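Local coordinates for protein 2',5'-phosphodiesterase 12 (Homo sapiens, PDB 4Z0V) that belongs to the endonuclease/exonuclease/phosphatase family and carries an E-set-like domain at its N-terminal end, at residues 244-249 with 254-259; 260-265 with 299-304. All blocks are in the same frame, centred on the assembly; numbering follows the deposited sequence.

Contact 1: 244-249 with 254-259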
ATOM      1  N   GLU A 244      10.126 -11.178  27.974  1.00 22.92           N
ATOM      2  CA  GLU A 244      10.589 -10.042  28.780  1.00 24.43           C
ATOM      3  C   GLU A 244       9.570  -8.891  28.759  1.00 27.42           C
ATOM      4  O   GLU A 244       9.334  -8.256  29.795  1.00 26.73           O
ATOM      5  CB  GLU A 244      11.959  -9.565  28.294  1.00 26.51           C
ATOM      6  CG  GLU A 244      12.732  -8.756  29.320  1.00 44.37           C
ATOM      7  CD  GLU A 244      14.063  -8.226  28.823  1.00 74.45           C
ATOM      8  OE1 GLU A 244      14.894  -9.037  28.353  1.00 72.35           O
ATOM      9  OE2 GLU A 244      14.280  -6.995  28.917  1.00 71.48           O
ATOM     10  N   LEU A 245       8.958  -8.626  27.586  1.00 21.63           N
ATOM     11  CA  LEU A 245       7.945  -7.575  27.481  1.00 19.48           C
ATOM     12  C   LEU A 245       6.644  -8.010  28.196  1.00 22.33           C
ATOM     13  O   LEU A 245       6.051  -7.215  28.929  1.00 20.78           O
ATOM     14  CB  LEU A 245       7.693  -7.229  26.016  1.00 18.52           C
ATOM     15  CG  LEU A 245       6.680  -6.137  25.719  1.00 21.41           C
ATOM     16  CD1 LEU A 245       7.133  -4.806  26.274  1.00 21.43           C
ATOM     17  CD2 LEU A 245       6.463  -6.041  24.230  1.00 21.05           C
ATOM     18  N   LEU A 246       6.243  -9.288  28.033  1.00 20.96           N
ATOM     19  CA  LEU A 246       5.070  -9.821  28.712  1.00 21.90           C
ATOM     20  C   LEU A 246       5.262  -9.702  30.234  1.00 29.43           C
ATOM     21  O   LEU A 246       4.339  -9.269  30.928  1.00 29.97           O
ATOM     22  CB  LEU A 246       4.785 -11.267  28.292  1.00 22.05           C
ATOM     23  CG  LEU A 246       3.425 -11.836  28.721  1.00 25.72           C
ATOM     24  CD1 LEU A 246       2.271 -11.100  28.050  1.00 25.54           C
ATOM     25  CD2 LEU A 246       3.338 -13.323  28.419  1.00 26.87           C
ATOM     26  N   GLU A 247       6.489  -9.981  30.719  1.00 27.66           N
ATOM     27  CA  GLU A 247       6.883  -9.865  32.130  1.00 28.96           C
ATOM     28  C   GLU A 247       6.743  -8.420  32.642  1.00 32.56           C
ATOM     29  O   GLU A 247       6.268  -8.235  33.758  1.00 32.32           O
ATOM     30  CB  GLU A 247       8.323 -10.368  32.338  1.00 31.21           C
ATOM     31  CG  GLU A 247       8.419 -11.884  32.455  1.00 47.50           C
ATOM     32  CD  GLU A 247       9.809 -12.497  32.402  1.00 75.80           C
ATOM     33  OE1 GLU A 247      10.777 -11.849  32.867  1.00 81.21           O
ATOM     34  OE2 GLU A 247       9.924 -13.651  31.926  1.00 64.13           O
ATOM     35  N   LYS A 248       7.102  -7.400  31.825  1.00 27.90           N
ATOM     36  CA  LYS A 248       6.951  -5.985  32.195  1.00 27.61           C
ATOM     37  C   LYS A 248       5.472  -5.596  32.379  1.00 32.85           C
ATOM     38  O   LYS A 248       5.172  -4.669  33.135  1.00 33.45           O
ATOM     39  CB  LYS A 248       7.604  -5.067  31.155  1.00 29.66           C
ATOM     40  CG  LYS A 248       9.127  -5.073  31.237  1.00 35.04           C
ATOM     41  CD  LYS A 248       9.775  -4.289  30.118  1.00 37.11           C
ATOM     42  CE  LYS A 248      11.135  -3.816  30.558  1.00 45.91           C
ATOM     43  NZ  LYS A 248      12.197  -4.246  29.621  1.00 56.06           N
ATOM     44  N   LEU A 249       4.561  -6.304  31.685  1.00 29.51           N
ATOM     45  CA  LEU A 249       3.114  -6.082  31.704  1.00 30.16           C
ATOM     46  C   LEU A 249       2.379  -6.834  32.835  1.00 37.76           C
ATOM     47  O   LEU A 249       1.167  -6.658  32.957  1.00 38.51           O
ATOM     48  CB  LEU A 249       2.513  -6.504  30.348  1.00 29.62           C
ATOM     49  CG  LEU A 249       2.584  -5.465  29.228  1.00 33.08           C
ATOM     50  CD1 LEU A 249       2.322  -6.100  27.867  1.00 32.72           C
ATOM     51  CD2 LEU A 249       1.591  -4.321  29.455  1.00 34.22           C
ATOM     52  N   SER A 254      -4.742  -4.444  33.369  1.00 26.19           N
ATOM     53  CA  SER A 254      -5.739  -3.721  32.568  1.00 25.95           C
ATOM     54  C   SER A 254      -5.158  -3.281  31.219  1.00 26.82           C
ATOM     55  O   SER A 254      -5.821  -3.436  30.198  1.00 25.29           O
ATOM     56  CB  SER A 254      -6.290  -2.527  33.332  1.00 31.08           C
ATOM     57  OG  SER A 254      -7.030  -3.008  34.442  1.00 41.80           O
ATOM     58  N   ALA A 255      -3.934  -2.752  31.224  1.00 23.14           N
ATOM     59  CA  ALA A 255      -3.233  -2.347  29.995  1.00 22.64           C
ATOM     60  C   ALA A 255      -2.935  -3.589  29.159  1.00 25.71           C
ATOM     61  O   ALA A 255      -3.193  -3.570  27.959  1.00 25.60           O
ATOM     62  CB  ALA A 255      -1.943  -1.632  30.346  1.00 23.49           C
ATOM     63  N   GLN A 256      -2.457  -4.690  29.796  1.00 20.93           N
ATOM     64  CA  GLN A 256      -2.175  -5.945  29.072  1.00 21.04           C
ATOM     65  C   GLN A 256      -3.434  -6.467  28.364  1.00 25.18           C
ATOM     66  O   GLN A 256      -3.353  -6.816  27.182  1.00 22.90           O
ATOM     67  CB  GLN A 256      -1.581  -7.027  30.001  1.00 22.50           C
ATOM     68  CG  GLN A 256      -1.267  -8.347  29.273  1.00 30.53           C
ATOM     69  CD  GLN A 256      -0.821  -9.462  30.179  1.00 49.53           C
ATOM     70  OE1 GLN A 256      -1.332 -10.582  30.120  1.00 48.69           O
ATOM     71  NE2 GLN A 256       0.194  -9.213  30.976  1.00 39.70           N
ATOM     72  N   GLU A 257      -4.606  -6.465  29.047  1.00 23.31           N
ATOM     73  CA  GLU A 257      -5.851  -6.951  28.428  1.00 23.60           C
ATOM     74  C   GLU A 257      -6.250  -6.131  27.207  1.00 25.65           C
ATOM     75  O   GLU A 257      -6.674  -6.724  26.217  1.00 24.58           O
ATOM     76  CB  GLU A 257      -7.037  -7.001  29.421  1.00 25.31           C
ATOM     77  N   LYS A 258      -6.107  -4.793  27.260  1.00 22.50           N
ATOM     78  CA  LYS A 258      -6.456  -3.911  26.141  1.00 21.82           C
ATOM     79  C   LYS A 258      -5.515  -4.150  24.942  1.00 23.63           C
ATOM     80  O   LYS A 258      -5.987  -4.146  23.808  1.00 21.23           O
ATOM     81  CB  LYS A 258      -6.414  -2.431  26.557  1.00 24.40           C
ATOM     82  CG  LYS A 258      -7.572  -2.015  27.471  1.00 33.09           C
ATOM     83  N   VAL A 259      -4.209  -4.394  25.198  1.00 18.98           N
ATOM     84  CA  VAL A 259      -3.232  -4.682  24.112  1.00 17.80           C
ATOM     85  C   VAL A 259      -3.608  -6.010  23.455  1.00 19.56           C
ATOM     86  O   VAL A 259      -3.661  -6.113  22.228  1.00 16.46           O
ATOM     87  CB  VAL A 259      -1.750  -4.689  24.611  1.00 21.30           C
ATOM     88  CG1 VAL A 259      -0.790  -5.047  23.476  1.00 21.07           C
ATOM     89  CG2 VAL A 259      -1.369  -3.341  25.205  1.00 21.12           C
TER
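Gln256 reaches across from helix 253-261 to Leu246 and Leu249, at the C-terminal side of segment 244-249. The two short helices, 243-248 and 253-261, follow each other in the chain and are joined by the short connection 249-252. Along 254-259, Ala255 comes first. Its CB points toward Leu249 but only grazes it, and its methyl also packs on Cys361 and on Tyr296 of helix 295-316.

Gln256 carries most of the contact. The backbones are closest here, with 5.9 Å between the CA atoms of Leu249 and Gln256. Its CG stands opposite the backbone N (chi1 -180°), and the chain beyond is extended, which takes the amide out to Leu249. There NE2 gives a weak, bent hydrogen bond to the carbonyl O of Leu249, at 3.4 Å and 133°. The same NE2 lies 3.6 Å from Leu249 CB. Leu246 crosses the glutamine obliquely, and its CD1 approaches the amide at 4.1 Å from Gln256 CD. Lower down, Leu249 CD2 rests 4.1 Å from Gln256 CA, so the leucine lies against the helix backbone.

Val259, one turn on, faces the same side and also touches Leu236 and Ile300. Leu246 and Leu249 touch Leu236 as well, so helix 232-238 backs the pair of helices.

The chemistry is mixed. One weak polar bond meets the carbonyl O of Leu249, and aliphatic carbons supply the rest. The amide thus adds a modest polar link to what is largely van der Waals contact.

Contact 2: 260-265 with 299-304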
ATOM      1  N   LEU A 260      -3.860  -7.040  24.281  1.00 16.67           N
ATOM      2  CA  LEU A 260      -4.155  -8.375  23.763  1.00 15.82           C
ATOM      3  C   LEU A 260      -5.507  -8.465  23.030  1.00 19.21           C
ATOM      4  O   LEU A 260      -5.677  -9.356  22.215  1.00 18.85           O
ATOM      5  CB  LEU A 260      -4.058  -9.419  24.873  1.00 15.89           C
ATOM      6  CG  LEU A 260      -2.654  -9.624  25.515  1.00 20.10           C
ATOM      7  CD1 LEU A 260      -2.663 -10.852  26.432  1.00 20.38           C
ATOM      8  CD2 LEU A 260      -1.559  -9.819  24.451  1.00 23.24           C
ATOM      9  N   GLN A 261      -6.430  -7.527  23.252  1.00 16.66           N
ATOM     10  CA  GLN A 261      -7.701  -7.499  22.520  1.00 16.60           C
ATOM     11  C   GLN A 261      -7.525  -7.097  21.070  1.00 20.23           C
ATOM     12  O   GLN A 261      -8.369  -7.439  20.244  1.00 21.42           O
ATOM     13  CB  GLN A 261      -8.637  -6.445  23.138  1.00 18.58           C
ATOM     14  CG  GLN A 261      -9.280  -6.876  24.437  1.00 30.06           C
ATOM     15  CD  GLN A 261      -9.749  -5.669  25.218  1.00 42.93           C
ATOM     16  OE1 GLN A 261     -10.203  -4.656  24.658  1.00 32.02           O
ATOM     17  NE2 GLN A 261      -9.710  -5.782  26.535  1.00 33.68           N
ATOM     18  N   ARG A 262      -6.502  -6.265  20.774  1.00 15.53           N
ATOM     19  CA  ARG A 262      -6.342  -5.681  19.437  1.00 14.72           C
ATOM     20  C   ARG A 262      -6.118  -6.718  18.364  1.00 18.88           C
ATOM     21  O   ARG A 262      -5.461  -7.743  18.581  1.00 19.23           O
ATOM     22  CB  ARG A 262      -5.217  -4.635  19.383  1.00 15.89           C
ATOM     23  CG  ARG A 262      -5.126  -3.810  20.651  1.00 22.03           C
ATOM     24  CD  ARG A 262      -5.805  -2.476  20.620  1.00 36.01           C
ATOM     25  NE  ARG A 262      -7.176  -2.507  20.122  1.00 46.41           N
ATOM     26  CZ  ARG A 262      -8.257  -2.681  20.870  1.00 53.20           C
ATOM     27  NH1 ARG A 262      -9.459  -2.621  20.325  1.00 30.63           N
ATOM     28  NH2 ARG A 262      -8.144  -2.919  22.170  1.00 43.50           N
ATOM     29  N   SER A 263      -6.632  -6.414  17.180  1.00 14.89           N
ATOM     30  CA  SER A 263      -6.533  -7.286  16.026  1.00 15.63           C
ATOM     31  C   SER A 263      -5.353  -6.910  15.108  1.00 16.92           C
ATOM     32  O   SER A 263      -5.122  -7.603  14.120  1.00 14.03           O
ATOM     33  CB  SER A 263      -7.834  -7.226  15.237  1.00 19.42           C
ATOM     34  OG  SER A 263      -8.029  -5.906  14.761  1.00 29.36           O
ATOM     35  N   SER A 264      -4.617  -5.833  15.446  1.00 13.53           N
ATOM     36  CA  SER A 264      -3.507  -5.304  14.627  1.00 11.87           C
ATOM     37  C   SER A 264      -2.495  -6.411  14.249  1.00 14.99           C
ATOM     38  O   SER A 264      -2.135  -7.280  15.062  1.00 12.93           O
ATOM     39  CB  SER A 264      -2.807  -4.145  15.324  1.00 13.27           C
ATOM     40  OG  SER A 264      -3.709  -3.356  16.089  1.00 16.63           O
ATOM     41  N   VAL A 265      -2.066  -6.352  12.982  1.00 12.02           N
ATOM     42  CA  VAL A 265      -1.163  -7.306  12.381  1.00 10.72           C
ATOM     43  C   VAL A 265       0.086  -6.600  11.833  1.00 13.42           C
ATOM     44  O   VAL A 265       0.126  -5.371  11.617  1.00 11.24           O
ATOM     45  CB  VAL A 265      -1.878  -8.147  11.266  1.00 16.02           C
ATOM     46  CG1 VAL A 265      -3.004  -9.023  11.858  1.00 15.98           C
ATOM     47  CG2 VAL A 265      -2.417  -7.242  10.151  1.00 17.00           C
ATOM     48  N   LEU A 299       2.950   1.891  21.632  1.00 12.64           N
ATOM     49  CA  LEU A 299       4.298   1.642  22.138  1.00 13.58           C
ATOM     50  C   LEU A 299       4.539   0.141  22.302  1.00 16.49           C
ATOM     51  O   LEU A 299       5.598  -0.370  21.897  1.00 16.59           O
ATOM     52  CB  LEU A 299       4.497   2.359  23.483  1.00 13.94           C
ATOM     53  CG  LEU A 299       5.076   3.763  23.347  1.00 16.59           C
ATOM     54  CD1 LEU A 299       4.765   4.619  24.600  1.00 16.29           C
ATOM     55  CD2 LEU A 299       6.612   3.685  23.115  1.00 18.40           C
ATOM     56  N   ILE A 300       3.567  -0.563  22.892  1.00 12.34           N
ATOM     57  CA  ILE A 300       3.741  -2.002  23.134  1.00 12.99           C
ATOM     58  C   ILE A 300       3.712  -2.732  21.792  1.00 15.67           C
ATOM     59  O   ILE A 300       4.550  -3.612  21.567  1.00 13.91           O
ATOM     60  CB  ILE A 300       2.741  -2.563  24.171  1.00 15.33           C
ATOM     61  CG1 ILE A 300       3.097  -2.007  25.590  1.00 16.75           C
ATOM     62  CG2 ILE A 300       2.762  -4.111  24.197  1.00 16.43           C
ATOM     63  CD1 ILE A 300       1.968  -1.917  26.456  1.00 26.71           C
ATOM     64  N   GLN A 301       2.815  -2.324  20.879  1.00 13.58           N
ATOM     65  CA  GLN A 301       2.779  -2.966  19.548  1.00 12.92           C
ATOM     66  C   GLN A 301       4.116  -2.771  18.802  1.00 15.51           C
ATOM     67  O   GLN A 301       4.657  -3.735  18.228  1.00 14.52           O
ATOM     68  CB  GLN A 301       1.612  -2.435  18.708  1.00 13.04           C
ATOM     69  CG  GLN A 301       0.269  -2.851  19.242  1.00 11.60           C
ATOM     70  CD  GLN A 301      -0.899  -2.455  18.373  1.00 14.28           C
ATOM     71  OE1 GLN A 301      -0.891  -1.405  17.707  1.00 14.37           O
ATOM     72  NE2 GLN A 301      -2.000  -3.205  18.494  1.00 11.69           N
ATOM     73  N   MET A 302       4.674  -1.552  18.868  1.00 12.07           N
ATOM     74  CA  MET A 302       5.963  -1.243  18.242  1.00 11.87           C
ATOM     75  C   MET A 302       7.095  -2.072  18.882  1.00 16.23           C
ATOM     76  O   MET A 302       7.956  -2.575  18.159  1.00 15.24           O
ATOM     77  CB  MET A 302       6.255   0.275  18.317  1.00 13.35           C
ATOM     78  CG  MET A 302       7.611   0.701  17.713  1.00 17.39           C
ATOM     79  SD  MET A 302       7.882   0.169  15.993  1.00 21.49           S
ATOM     80  CE  MET A 302       6.500   0.728  15.249  1.00 18.17           C
ATOM     81  N   ALA A 303       7.078  -2.250  20.211  1.00 13.10           N
ATOM     82  CA  ALA A 303       8.104  -3.051  20.902  1.00 12.99           C
ATOM     83  C   ALA A 303       8.058  -4.526  20.420  1.00 16.35           C
ATOM     84  O   ALA A 303       9.113  -5.124  20.166  1.00 16.64           O
ATOM     85  CB  ALA A 303       7.886  -2.977  22.407  1.00 13.92           C
ATOM     86  N   VAL A 304       6.837  -5.074  20.233  1.00 11.80           N
ATOM     87  CA  VAL A 304       6.649  -6.446  19.703  1.00 10.97           C
ATOM     88  C   VAL A 304       7.180  -6.472  18.261  1.00 12.91           C
ATOM     89  O   VAL A 304       7.898  -7.411  17.877  1.00 12.01           O
ATOM     90  CB  VAL A 304       5.167  -6.906  19.744  1.00 13.80           C
ATOM     91  CG1 VAL A 304       4.970  -8.256  19.022  1.00 12.94           C
ATOM     92  CG2 VAL A 304       4.633  -6.987  21.175  1.00 13.79           C
TER
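Ser264 and Gln301 meet where the chain leaves helix 253-261 and enters strand 265-273. This strand belongs to one of the two mixed sheets of the endonuclease/exonuclease/phosphatase fold. Helix 295-316, which carries Gln301, packs beside that entry point.

The tight part is small and buried. It centres on the amide of Gln301, whose NE2 gives a hydrogen bond of 3.0 Å to Ser264 OG. The bond is bent, at 133°, and the serine oxygen sits 27° out of the amide plane. Ser264 CB closes in as well, 3.4 Å from Gln301 NE2. The extended glutamine chain spans the gap between the two backbones, whose nearest CA atoms, those of Ser264 and Gln301, are 8.3 Å apart. The other polar atom of the amide, OE1, accepts a hydrogen bond from the backbone N of Tyr289. With both polar atoms of the amide engaged, its rotation is probably fixed.

The looser side lies at Arg262, which is partly exposed. Bends at chi2 and chi3 turn its chain away from the glutamine. The guanidinium finds its partners elsewhere: NH2 bonds to the carbonyl O of Lys258, and the group makes a cation-pi contact with Tyr289. Tyr289 thus serves both side chains. Only the root of the arginine side chain joins in the contact. Its CG is 3.8 Å from Gln301 NE2, and nearer still, Arg262 CB lies 3.6 Å from Gln301 NE2.

Overall arrangement
The centres of the two contacts lie about 10 Å apart, on the same side of the chain's centre. They follow one another along the chain, contact 1 first. Both draw on helix 253-261, but contact 2 touches through residues just after it. Helix 295-316 joins them in space, since Val259 and Leu249 pack on Ile300, and Leu245 on Val304 and Ala303. Contact 1 is peripheral, its centre about 30 Å from the chain's centre. It joins two successive helices between strands 222-231 and 265-273. Contact 2 lies deeper and links the start of strand 265-273 to helix 295-316. The side chain of Ser264 is about 12 Å from the bound magnesium ion.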